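DNMT2 (Spodoptera frugiperda, PDB 4H0N) probably methylates a cytosine in the anticodon loop of tRNA(Asp), with some activity on DNA, and is seen here with S-adenosyl-L-homocysteine bound. Local coordinates at residues L7-G12 / L100-I105; N51-N56 / K66-D71; N130-K135 / Y162-R167. The protein carries 3 engineered substitutions. All coordinates share one frame; numbering follows the deposited sequence.

Interaction 1 of 3, residues L7-G12 / L100-I105. With CA (calcium ion), chain F; SAH (S-adenosyl-L-homocysteine), chain E.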
loop_
_atom_site.group_PDB
_atom_site.type_symbol
_atom_site.label_atom_id
_atom_site.label_comp_id
_atom_site.label_asym_id
_atom_site.label_seq_id
_atom_site.Cartn_x
_atom_site.Cartn_y
_atom_site.Cartn_z
ATOM N N LEU A 7 8.054 10.335 -12.488
ATOM C CA LEU A 7 8.331 10.934 -11.200
ATOM C C LEU A 7 7.514 10.178 -10.172
ATOM O O LEU A 7 6.287 10.108 -10.266
ATOM C CB LEU A 7 7.943 12.408 -11.195
ATOM C CG LEU A 7 8.183 13.105 -9.859
ATOM C CD1 LEU A 7 9.602 12.841 -9.376
ATOM C CD2 LEU A 7 7.922 14.599 -9.984
ATOM N N GLU A 8 8.199 9.597 -9.197
ATOM C CA GLU A 8 7.549 8.769 -8.193
ATOM C C GLU A 8 7.534 9.489 -6.847
ATOM O O GLU A 8 8.548 9.538 -6.155
ATOM C CB GLU A 8 8.287 7.438 -8.085
ATOM C CG GLU A 8 7.663 6.424 -7.160
ATOM C CD GLU A 8 8.563 5.225 -6.974
ATOM O OE1 GLU A 8 8.106 4.217 -6.388
ATOM O OE2 GLU A 8 9.735 5.296 -7.414
ATOM N N LEU A 9 6.382 10.050 -6.489
ATOM C CA LEU A 9 6.254 10.854 -5.275
ATOM C C LEU A 9 5.747 10.040 -4.101
ATOM O O LEU A 9 4.901 9.161 -4.270
ATOM C CB LEU A 9 5.293 12.008 -5.509
ATOM C CG LEU A 9 5.639 12.935 -6.662
ATOM C CD1 LEU A 9 4.602 14.042 -6.738
ATOM C CD2 LEU A 9 7.042 13.489 -6.469
ATOM N N TYR A 10 6.242 10.366 -2.910
ATOM C CA TYR A 10 5.969 9.576 -1.717
ATOM C C TYR A 10 6.355 8.129 -2.013
ATOM O O TYR A 10 5.581 7.200 -1.780
ATOM C CB TYR A 10 4.501 9.688 -1.320
ATOM C CG TYR A 10 3.986 11.110 -1.309
ATOM C CD1 TYR A 10 3.317 11.635 -2.406
ATOM C CD2 TYR A 10 4.164 11.929 -0.201
ATOM C CE1 TYR A 10 2.837 12.934 -2.400
ATOM C CE2 TYR A 10 3.687 13.224 -0.183
ATOM C CZ TYR A 10 3.022 13.724 -1.289
ATOM O OH TYR A 10 2.540 15.023 -1.293
ATOM N N SER A 11 7.572 7.970 -2.530
ATOM C CA SER A 11 8.046 6.711 -3.089
ATOM C C SER A 11 8.055 5.541 -2.110
ATOM O O SER A 11 7.904 4.392 -2.524
ATOM C CB SER A 11 9.441 6.896 -3.690
ATOM O OG SER A 11 10.362 7.318 -2.704
ATOM N N GLY A 12 8.237 5.832 -0.824
ATOM C CA GLY A 12 8.297 4.805 0.203
ATOM C C GLY A 12 9.380 3.778 -0.065
ATOM O O GLY A 12 10.515 4.134 -0.377
ATOM N N LEU A 100 -1.831 19.371 -1.071
ATOM C CA LEU A 100 -2.377 20.633 -1.556
ATOM C C LEU A 100 -1.387 21.379 -2.448
ATOM O O LEU A 100 -1.787 22.106 -3.356
ATOM C CB LEU A 100 -2.797 21.527 -0.389
ATOM C CG LEU A 100 -4.164 21.225 0.220
ATOM C CD1 LEU A 100 -4.590 22.353 1.143
ATOM C CD2 LEU A 100 -5.202 20.994 -0.868
ATOM N N TYR A 101 -0.098 21.198 -2.178
ATOM C CA TYR A 101 0.944 21.814 -2.980
ATOM C C TYR A 101 0.941 21.278 -4.408
ATOM O O TYR A 101 1.170 22.028 -5.357
ATOM C CB TYR A 101 2.312 21.588 -2.348
ATOM C CG TYR A 101 3.444 22.112 -3.192
ATOM C CD1 TYR A 101 4.275 21.245 -3.895
ATOM C CD2 TYR A 101 3.671 23.481 -3.305
ATOM C CE1 TYR A 101 5.311 21.725 -4.668
ATOM C CE2 TYR A 101 4.705 23.971 -4.081
ATOM C CZ TYR A 101 5.523 23.090 -4.758
ATOM O OH TYR A 101 6.552 23.576 -5.529
ATOM N N LEU A 102 0.680 19.981 -4.553
ATOM C CA LEU A 102 0.648 19.354 -5.872
ATOM C C LEU A 102 -0.505 19.883 -6.712
ATOM O O LEU A 102 -0.303 20.303 -7.851
ATOM C CB LEU A 102 0.561 17.833 -5.751
ATOM C CG LEU A 102 1.771 17.169 -5.092
ATOM C CD1 LEU A 102 1.661 15.657 -5.170
ATOM C CD2 LEU A 102 3.072 17.655 -5.719
ATOM N N ILE A 103 -1.705 19.857 -6.140
ATOM C CA ILE A 103 -2.895 20.389 -6.793
ATOM C C ILE A 103 -2.633 21.791 -7.322
ATOM O O ILE A 103 -3.052 22.145 -8.428
ATOM C CB ILE A 103 -4.086 20.435 -5.821
ATOM C CG1 ILE A 103 -4.454 19.017 -5.371
ATOM C CG2 ILE A 103 -5.278 21.134 -6.458
ATOM C CD1 ILE A 103 -5.551 18.965 -4.326
ATOM N N GLY A 104 -1.918 22.580 -6.527
ATOM C CA GLY A 104 -1.528 23.915 -6.928
ATOM C C GLY A 104 -0.696 23.907 -8.191
ATOM O O GLY A 104 -1.112 24.470 -9.193
ATOM N N ILE A 105 0.455 23.239 -8.157
ATOM C CA ILE A 105 1.421 23.315 -9.248
ATOM C C ILE A 105 1.044 22.525 -10.492
ATOM O O ILE A 105 1.862 22.394 -11.397
ATOM C CB ILE A 105 2.827 22.830 -8.824
ATOM C CG1 ILE A 105 2.780 21.364 -8.392
ATOM C CG2 ILE A 105 3.408 23.722 -7.737
ATOM C CD1 ILE A 105 4.139 20.706 -8.351
HETATM CA CA CA F . -0.946 27.208 -10.071
HETATM N N SAH E . 3.707 4.019 -1.744
HETATM C CA SAH E . 4.940 4.054 -0.964
HETATM C CB SAH E . 4.813 4.887 0.318
HETATM C CG SAH E . 3.463 5.525 0.638
HETATM S SD SAH E . 3.327 5.928 2.402
HETATM C C SAH E . 5.478 2.649 -0.674
HETATM O O SAH E . 6.025 2.380 0.398
HETATM O OXT SAH E . 5.395 1.749 -1.507
HETATM C "C5'" SAH E . 3.774 7.665 2.141
HETATM C "C4'" SAH E . 5.263 7.967 2.316
HETATM O "O4'" SAH E . 5.535 9.270 1.839
HETATM C "C3'" SAH E . 5.738 7.927 3.764
HETATM O "O3'" SAH E . 6.608 6.831 3.948
HETATM C "C2'" SAH E . 6.477 9.236 3.996
HETATM O "O2'" SAH E . 7.796 9.010 4.437
HETATM C "C1'" SAH E . 6.506 9.917 2.640
HETATM N N9 SAH E . 6.206 11.361 2.743
HETATM C C8 SAH E . 5.259 11.955 3.539
HETATM N N7 SAH E . 5.301 13.293 3.336
HETATM C C5 SAH E . 6.260 13.564 2.423
HETATM C C6 SAH E . 6.716 14.752 1.861
HETATM N N6 SAH E . 6.177 15.914 2.216
HETATM N N1 SAH E . 7.734 14.717 0.929
HETATM C C2 SAH E . 8.294 13.510 0.563
HETATM N N3 SAH E . 7.839 12.334 1.126
HETATM C C4 SAH E . 6.838 12.359 2.042
#
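L9 and L102 mark the nearest approach of the two backbones, their CA atoms 10.2 Å apart, so strand 4-9 and helix 99-105 are bridged by side chains rather than by main-chain bonds. The two leucines reach for each other tip to tip, L9 CD1 lying 3.7 Å from L102 CD1. That same L102 methyl also meets the phenol end of Y10, 4.0 Å from Y10 OH, and it arrives at the ring edge, near the ring plane. Y10 holds CG beside the backbone N (chi1 -47°), a torsion that sends the ring across to the helix while CB and the CD2-CE2 side of the ring meet the cofactor product. Y10 CB comes within 3.4 Å of SAH O4', which sits in the ring plane, and Y10 CD2 is 3.5 Å from SAH C4. Replacing Y10 by an alanine would probably leave both the adenosine and the L102 methyl without the ring that joins them, opening a gap between pocket and helix. On its far side the helix turns G104 O toward a calcium ion at 2.9 Å, a site shared with D107. The arrangement is that of the Rossmann-like fold of class I methyltransferases: the first strand runs into a glycine-rich loop that begins at Y10, continues through G12 to G15 and cradles S-adenosyl-L-homocysteine, while helix 99-105 packs against the end of the strand at L9.

Interaction 2 of 3, residues N51-N56 / K66-D71. With SAH (S-adenosyl-L-homocysteine), chain E.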
loop_
_atom_site.group_PDB
_atom_site.type_symbol
_atom_site.label_atom_id
_atom_site.label_comp_id
_atom_site.label_asym_id
_atom_site.label_seq_id
_atom_site.Cartn_x
_atom_site.Cartn_y
_atom_site.Cartn_z
ATOM N N ASN A 51 17.461 7.519 -9.288
ATOM C CA ASN A 51 17.528 8.820 -8.628
ATOM C C ASN A 51 16.533 8.947 -7.478
ATOM O O ASN A 51 15.322 9.061 -7.693
ATOM C CB ASN A 51 17.285 9.939 -9.639
ATOM C CG ASN A 51 18.538 10.721 -9.955
ATOM O OD1 ASN A 51 19.245 11.173 -9.052
ATOM N ND2 ASN A 51 18.824 10.884 -11.242
ATOM N N LEU A 52 17.052 8.930 -6.255
ATOM C CA LEU A 52 16.220 9.043 -5.065
ATOM C C LEU A 52 16.590 10.286 -4.264
ATOM O O LEU A 52 17.741 10.457 -3.859
ATOM C CB LEU A 52 16.350 7.783 -4.210
ATOM C CG LEU A 52 15.888 7.825 -2.753
ATOM C CD1 LEU A 52 14.391 8.092 -2.639
ATOM C CD2 LEU A 52 16.264 6.521 -2.072
ATOM N N LEU A 53 15.607 11.152 -4.038
ATOM C CA LEU A 53 15.861 12.432 -3.391
ATOM C C LEU A 53 15.188 12.558 -2.029
ATOM O O LEU A 53 13.971 12.447 -1.912
ATOM C CB LEU A 53 15.412 13.569 -4.305
ATOM C CG LEU A 53 15.863 13.336 -5.747
ATOM C CD1 LEU A 53 15.250 14.358 -6.670
ATOM C CD2 LEU A 53 17.380 13.358 -5.856
ATOM N N ASN A 54 15.996 12.780 -0.998
ATOM C CA ASN A 54 15.475 13.132 0.312
ATOM C C ASN A 54 15.070 14.600 0.261
ATOM O O ASN A 54 15.872 15.481 0.560
ATOM C CB ASN A 54 16.533 12.898 1.394
ATOM C CG ASN A 54 15.946 12.866 2.795
ATOM O OD1 ASN A 54 15.049 13.642 3.125
ATOM N ND2 ASN A 54 16.451 11.957 3.627
ATOM N N ARG A 55 13.829 14.854 -0.149
ATOM C CA ARG A 55 13.334 16.213 -0.347
ATOM C C ARG A 55 11.837 16.305 -0.075
ATOM O O ARG A 55 11.088 15.367 -0.345
ATOM C CB ARG A 55 13.640 16.696 -1.770
ATOM C CG ARG A 55 12.968 18.012 -2.150
ATOM C CD ARG A 55 13.511 18.576 -3.460
ATOM N NE ARG A 55 14.968 18.686 -3.445
ATOM C CZ ARG A 55 15.773 18.186 -4.377
ATOM N NH1 ARG A 55 15.273 17.515 -5.402
ATOM N NH2 ARG A 55 17.086 18.355 -4.274
ATOM N N ASN A 56 11.411 17.437 0.477
ATOM C CA ASN A 56 9.994 17.727 0.626
ATOM C C ASN A 56 9.297 17.915 -0.719
ATOM O O ASN A 56 9.831 18.556 -1.624
ATOM C CB ASN A 56 9.802 18.981 1.474
ATOM C CG ASN A 56 8.681 18.831 2.482
ATOM O OD1 ASN A 56 7.502 18.912 2.133
ATOM N ND2 ASN A 56 9.045 18.605 3.746
ATOM N N LYS A 66 10.336 20.041 -14.816
ATOM C CA LYS A 66 10.385 20.202 -16.268
ATOM C C LYS A 66 11.743 19.803 -16.838
ATOM O O LYS A 66 11.825 19.236 -17.925
ATOM C CB LYS A 66 10.060 21.643 -16.668
ATOM C CG LYS A 66 9.527 21.779 -18.086
ATOM C CD LYS A 66 9.649 23.205 -18.610
ATOM C CE LYS A 66 11.063 23.498 -19.107
ATOM N NZ LYS A 66 11.160 24.792 -19.842
ATOM N N LYS A 67 12.810 20.100 -16.105
ATOM C CA LYS A 67 14.152 19.772 -16.572
ATOM C C LYS A 67 14.386 18.261 -16.550
ATOM O O LYS A 67 15.143 17.730 -17.361
ATOM C CB LYS A 67 15.213 20.517 -15.752
ATOM C CG LYS A 67 15.846 19.718 -14.626
ATOM C CD LYS A 67 16.320 20.642 -13.522
ATOM C CE LYS A 67 17.679 20.235 -12.996
ATOM N NZ LYS A 67 18.534 21.438 -12.864
ATOM N N TRP A 68 13.712 17.573 -15.630
ATOM C CA TRP A 68 13.813 16.120 -15.527
ATOM C C TRP A 68 13.101 15.440 -16.679
ATOM O O TRP A 68 13.321 14.258 -16.941
ATOM C CB TRP A 68 13.207 15.637 -14.219
ATOM C CG TRP A 68 13.996 16.009 -13.030
ATOM C CD1 TRP A 68 15.289 16.433 -13.003
ATOM C CD2 TRP A 68 13.545 15.997 -11.671
ATOM N NE1 TRP A 68 15.676 16.689 -11.709
ATOM C CE2 TRP A 68 14.626 16.429 -10.877
ATOM C CE3 TRP A 68 12.334 15.670 -11.059
ATOM C CZ2 TRP A 68 14.524 16.537 -9.491
ATOM C CZ3 TRP A 68 12.240 15.777 -9.686
ATOM C CH2 TRP A 68 13.328 16.206 -8.916
ATOM N N ASN A 69 12.234 16.199 -17.342
ATOM C CA ASN A 69 11.498 15.735 -18.510
ATOM C C ASN A 69 10.507 14.618 -18.190
ATOM O O ASN A 69 10.219 13.777 -19.040
ATOM C CB ASN A 69 12.460 15.309 -19.627
ATOM C CG ASN A 69 11.832 15.392 -21.004
ATOM O OD1 ASN A 69 11.101 16.334 -21.310
ATOM N ND2 ASN A 69 12.108 14.399 -21.842
ATOM N N VAL A 70 9.980 14.615 -16.967
ATOM C CA VAL A 70 8.964 13.636 -16.591
ATOM C C VAL A 70 7.670 13.879 -17.368
ATOM O O VAL A 70 7.330 15.022 -17.682
ATOM C CB VAL A 70 8.697 13.610 -15.055
ATOM C CG1 VAL A 70 9.866 14.212 -14.297
ATOM C CG2 VAL A 70 7.399 14.329 -14.697
ATOM N N ASP A 71 6.972 12.798 -17.702
ATOM C CA ASP A 71 5.692 12.885 -18.396
ATOM C C ASP A 71 4.646 12.133 -17.597
ATOM O O ASP A 71 3.453 12.187 -17.903
ATOM C CB ASP A 71 5.789 12.293 -19.807
ATOM C CG ASP A 71 6.076 10.794 -19.803
ATOM O OD1 ASP A 71 6.893 10.339 -18.978
ATOM O OD2 ASP A 71 5.486 10.067 -20.629
HETATM N N SAH E . 3.707 4.019 -1.744
HETATM C CA SAH E . 4.940 4.054 -0.964
HETATM C CB SAH E . 4.813 4.887 0.318
HETATM C CG SAH E . 3.463 5.525 0.638
HETATM S SD SAH E . 3.327 5.928 2.402
HETATM C C SAH E . 5.478 2.649 -0.674
HETATM O O SAH E . 6.025 2.380 0.398
HETATM O OXT SAH E . 5.395 1.749 -1.507
HETATM C "C5'" SAH E . 3.774 7.665 2.141
HETATM C "C4'" SAH E . 5.263 7.967 2.316
HETATM O "O4'" SAH E . 5.535 9.270 1.839
HETATM C "C3'" SAH E . 5.738 7.927 3.764
HETATM O "O3'" SAH E . 6.608 6.831 3.948
HETATM C "C2'" SAH E . 6.477 9.236 3.996
HETATM O "O2'" SAH E . 7.796 9.010 4.437
HETATM C "C1'" SAH E . 6.506 9.917 2.640
HETATM N N9 SAH E . 6.206 11.361 2.743
HETATM C C8 SAH E . 5.259 11.955 3.539
HETATM N N7 SAH E . 5.301 13.293 3.336
HETATM C C5 SAH E . 6.260 13.564 2.423
HETATM C C6 SAH E . 6.716 14.752 1.861
HETATM N N6 SAH E . 6.177 15.914 2.216
HETATM N N1 SAH E . 7.734 14.717 0.929
HETATM C C2 SAH E . 8.294 13.510 0.563
HETATM N N3 SAH E . 7.839 12.334 1.126
HETATM C C4 SAH E . 6.838 12.359 2.042
#
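The segment that ends in the S-adenosyl-L-homocysteine pocket residues R55 and N56 is packed, further back at L53, against W68, where strand 52-53, one of the two edge strands of the sheet, meets the turn after helix 62-67. The leucine and the indole come from opposite directions: L53 CD1 lies 3.5 Å from W68 CH2 and almost as near W68 CZ2, touching the benzo end of the ring obliquely. W68 carries CG beside its backbone N (chi1 -70°), which swings this end toward the strand. R55 adds a looser contact, NH1 standing 4.2 Å from W68 CH2, edge against edge rather than over a face, and its side chain is poorly ordered. The backbone behind the tryptophan is turned by a Schellman motif, with N69 at positive phi and N69 N bonded to K66 O at 3.1 Å. At the other end of 51-56, R55 O lies 3.5 Å from SAH C2. In the wider fold, L53 bonds through its backbone to A32 and D34, L52 leans on helix 37-46, and another part of the W68 ring touches A31 of strand 27-33 and L7 of strand 4-9.

Interaction 3 of 3, residues N130-K135 / Y162-R167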
loop_
_atom_site.group_PDB
_atom_site.type_symbol
_atom_site.label_atom_id
_atom_site.label_comp_id
_atom_site.label_asym_id
_atom_site.label_seq_id
_atom_site.Cartn_x
_atom_site.Cartn_y
_atom_site.Cartn_z
ATOM N N ASN A 130 -12.470 16.547 -4.107
ATOM C CA ASN A 130 -13.275 17.423 -4.952
ATOM C C ASN A 130 -12.438 18.521 -5.597
ATOM O O ASN A 130 -12.651 18.874 -6.755
ATOM C CB ASN A 130 -14.438 18.027 -4.170
ATOM C CG ASN A 130 -15.472 16.990 -3.770
ATOM O OD1 ASN A 130 -15.462 15.862 -4.266
ATOM N ND2 ASN A 130 -16.375 17.371 -2.877
ATOM N N LEU A 131 -11.482 19.051 -4.844
ATOM C CA LEU A 131 -10.592 20.080 -5.356
ATOM C C LEU A 131 -9.650 19.479 -6.374
ATOM O O LEU A 131 -9.408 20.063 -7.429
ATOM C CB LEU A 131 -9.766 20.686 -4.230
ATOM C CG LEU A 131 -9.021 21.956 -4.633
ATOM C CD1 LEU A 131 -10.017 23.092 -4.795
ATOM C CD2 LEU A 131 -7.950 22.308 -3.619
ATOM N N PHE A 132 -9.115 18.310 -6.044
ATOM C CA PHE A 132 -8.132 17.652 -6.891
ATOM C C PHE A 132 -8.689 17.306 -8.266
ATOM O O PHE A 132 -8.027 17.507 -9.280
ATOM C CB PHE A 132 -7.597 16.398 -6.211
ATOM C CG PHE A 132 -6.896 15.469 -7.145
ATOM C CD1 PHE A 132 -5.632 15.772 -7.624
ATOM C CD2 PHE A 132 -7.504 14.293 -7.555
ATOM C CE1 PHE A 132 -4.985 14.917 -8.494
ATOM C CE2 PHE A 132 -6.865 13.437 -8.425
ATOM C CZ PHE A 132 -5.604 13.744 -8.895
ATOM N N ILE A 133 -9.906 16.780 -8.292
ATOM C CA ILE A 133 -10.574 16.450 -9.543
ATOM C C ILE A 133 -10.842 17.724 -10.330
ATOM O O ILE A 133 -10.692 17.771 -11.554
ATOM C CB ILE A 133 -11.914 15.723 -9.279
ATOM C CG1 ILE A 133 -11.661 14.314 -8.731
ATOM C CG2 ILE A 133 -12.782 15.688 -10.535
ATOM C CD1 ILE A 133 -10.639 13.505 -9.518
ATOM N N ASP A 134 -11.233 18.760 -9.599
ATOM C CA ASP A 134 -11.529 20.061 -10.173
ATOM C C ASP A 134 -10.307 20.666 -10.859
ATOM O O ASP A 134 -10.432 21.355 -11.869
ATOM C CB ASP A 134 -12.013 21.002 -9.079
ATOM C CG ASP A 134 -12.432 22.341 -9.616
ATOM O OD1 ASP A 134 -13.639 22.502 -9.898
ATOM O OD2 ASP A 134 -11.557 23.225 -9.760
ATOM N N LYS A 135 -9.128 20.410 -10.301
ATOM C CA LYS A 135 -7.900 20.915 -10.892
ATOM C C LYS A 135 -7.549 20.121 -12.144
ATOM O O LYS A 135 -6.948 20.654 -13.073
ATOM C CB LYS A 135 -6.739 20.875 -9.894
ATOM C CG LYS A 135 -5.544 21.722 -10.315
ATOM C CD LYS A 135 -5.971 23.176 -10.470
ATOM C CE LYS A 135 -4.974 24.000 -11.273
ATOM N NZ LYS A 135 -3.715 24.275 -10.534
ATOM N N TYR A 162 -8.481 3.949 -2.681
ATOM C CA TYR A 162 -8.944 4.837 -3.734
ATOM C C TYR A 162 -7.866 4.947 -4.797
ATOM O O TYR A 162 -6.679 5.012 -4.478
ATOM C CB TYR A 162 -9.237 6.221 -3.155
ATOM C CG TYR A 162 -9.434 7.303 -4.191
ATOM C CD1 TYR A 162 -10.699 7.601 -4.683
ATOM C CD2 TYR A 162 -8.354 8.037 -4.673
ATOM C CE1 TYR A 162 -10.881 8.598 -5.627
ATOM C CE2 TYR A 162 -8.525 9.025 -5.616
ATOM C CZ TYR A 162 -9.787 9.306 -6.087
ATOM O OH TYR A 162 -9.948 10.296 -7.028
ATOM N N TYR A 163 -8.280 4.984 -6.061
ATOM C CA TYR A 163 -7.344 5.216 -7.156
ATOM C C TYR A 163 -7.899 6.199 -8.168
ATOM O O TYR A 163 -9.102 6.245 -8.417
ATOM C CB TYR A 163 -7.000 3.918 -7.876
ATOM C CG TYR A 163 -6.299 2.908 -7.010
ATOM C CD1 TYR A 163 -4.918 2.932 -6.863
ATOM C CD2 TYR A 163 -7.017 1.924 -6.336
ATOM C CE1 TYR A 163 -4.271 1.999 -6.075
ATOM C CE2 TYR A 163 -6.379 0.993 -5.542
ATOM C CZ TYR A 163 -5.007 1.034 -5.418
ATOM O OH TYR A 163 -4.363 0.110 -4.634
ATOM N N CYS A 164 -7.002 6.979 -8.756
ATOM C CA CYS A 164 -7.365 7.863 -9.843
ATOM C C CYS A 164 -6.339 7.753 -10.964
ATOM O O CYS A 164 -5.151 8.002 -10.757
ATOM C CB CYS A 164 -7.456 9.306 -9.345
ATOM S SG CYS A 164 -7.918 10.484 -10.632
ATOM N N THR A 165 -6.794 7.347 -12.143
ATOM C CA THR A 165 -5.942 7.362 -13.327
ATOM C C THR A 165 -6.295 8.590 -14.158
ATOM O O THR A 165 -7.336 8.628 -14.808
ATOM C CB THR A 165 -6.091 6.078 -14.166
ATOM O OG1 THR A 165 -7.480 5.768 -14.330
ATOM C CG2 THR A 165 -5.404 4.909 -13.479
ATOM N N ALA A 166 -5.436 9.604 -14.106
ATOM C CA ALA A 166 -5.688 10.869 -14.788
ATOM C C ALA A 166 -4.777 11.000 -15.995
ATOM O O ALA A 166 -3.622 10.580 -15.964
ATOM C CB ALA A 166 -5.492 12.033 -13.841
ATOM N N ARG A 167 -5.303 11.603 -17.051
ATOM C CA ARG A 167 -4.668 11.548 -18.353
ATOM C C ARG A 167 -5.025 12.791 -19.178
ATOM O O ARG A 167 -6.134 13.320 -19.065
ATOM C CB ARG A 167 -5.166 10.295 -19.056
ATOM C CG ARG A 167 -4.336 9.826 -20.202
ATOM C CD ARG A 167 -5.054 8.690 -20.888
ATOM N NE ARG A 167 -4.885 8.743 -22.336
ATOM C CZ ARG A 167 -4.195 7.855 -23.036
ATOM N NH1 ARG A 167 -3.618 6.827 -22.423
ATOM N NH2 ARG A 167 -4.092 7.988 -24.349
#
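F132 and C164 bury the most surface in this contact, and their meeting sets its character. Helix 127-138 lies over strand 161-168 with the two local axes 11.2 Å apart and only 20° from running the same way. From the helix F132 extends its ring toward the sheet, CG turned opposite the backbone N (chi1 163°), and its edge atom CE2 comes 3.8 Å from C164 SG. The sulfur is at the rim, not over a face: it stands 5.2 Å from the ring centroid and 82° off the ring normal, a cysteine sulfur-aromatic contact made edge-on. C164, in turn, sets SG anti to its backbone N, which turns the thiol to face the helix. I133, the next residue after F132, closes in on the same sulfur. Its CB does not point at the strand, but the chain bends so that CD1 lies 4.2 Å from C164 SG and 4.1 Å from Y162 OH. Here isoleucine and tyrosine cross obliquely, the methyl passing by the phenol oxygen without making a polar bond to it. That oxygen is instead hydrogen-bonded to E145 on the adjoining strand 141-148, and the Y162 ring also meets F123 edge-to-face. Toward the sheet, F132 also rests on M117 of strand 114-119, so one aromatic side chain spans two neighbouring strands. The chemistry is therefore almost entirely apolar: a soft sulfur, a ring edge and a branched aliphatic chain fit by shape, without directional bonds between the segments, while the one buried hydroxyl at the contact finds its partner within the sheet. Adhesion between helix and strand thus probably depends on complementary surfaces and the exclusion of water.

How the interactions relate
All three contacts rest on one mixed sheet of strand order 3-2-1-4-5-7-6, the signature of class I methyltransferases. Interaction 2 lies at the edge by strand 52-53, interaction 1 over the first strand, and interaction 3 near the opposite edge. In sequence interaction 2 nests inside the loop closed by interaction 1, and interaction 3 follows. Centres 1 and 2 lie about 10 Å apart, 1 and 3 about 13 Å, 2 and 3 about 21 Å. V70 packs on L7, and K135 NZ probably bonds I103 O, tying helices 99-105 and 127-138. Interactions 1 and 2 pack the pocket side; interaction 3, its Y162 side chain about 13 Å from the ligand, joins helix 127-138 to the antiparallel end.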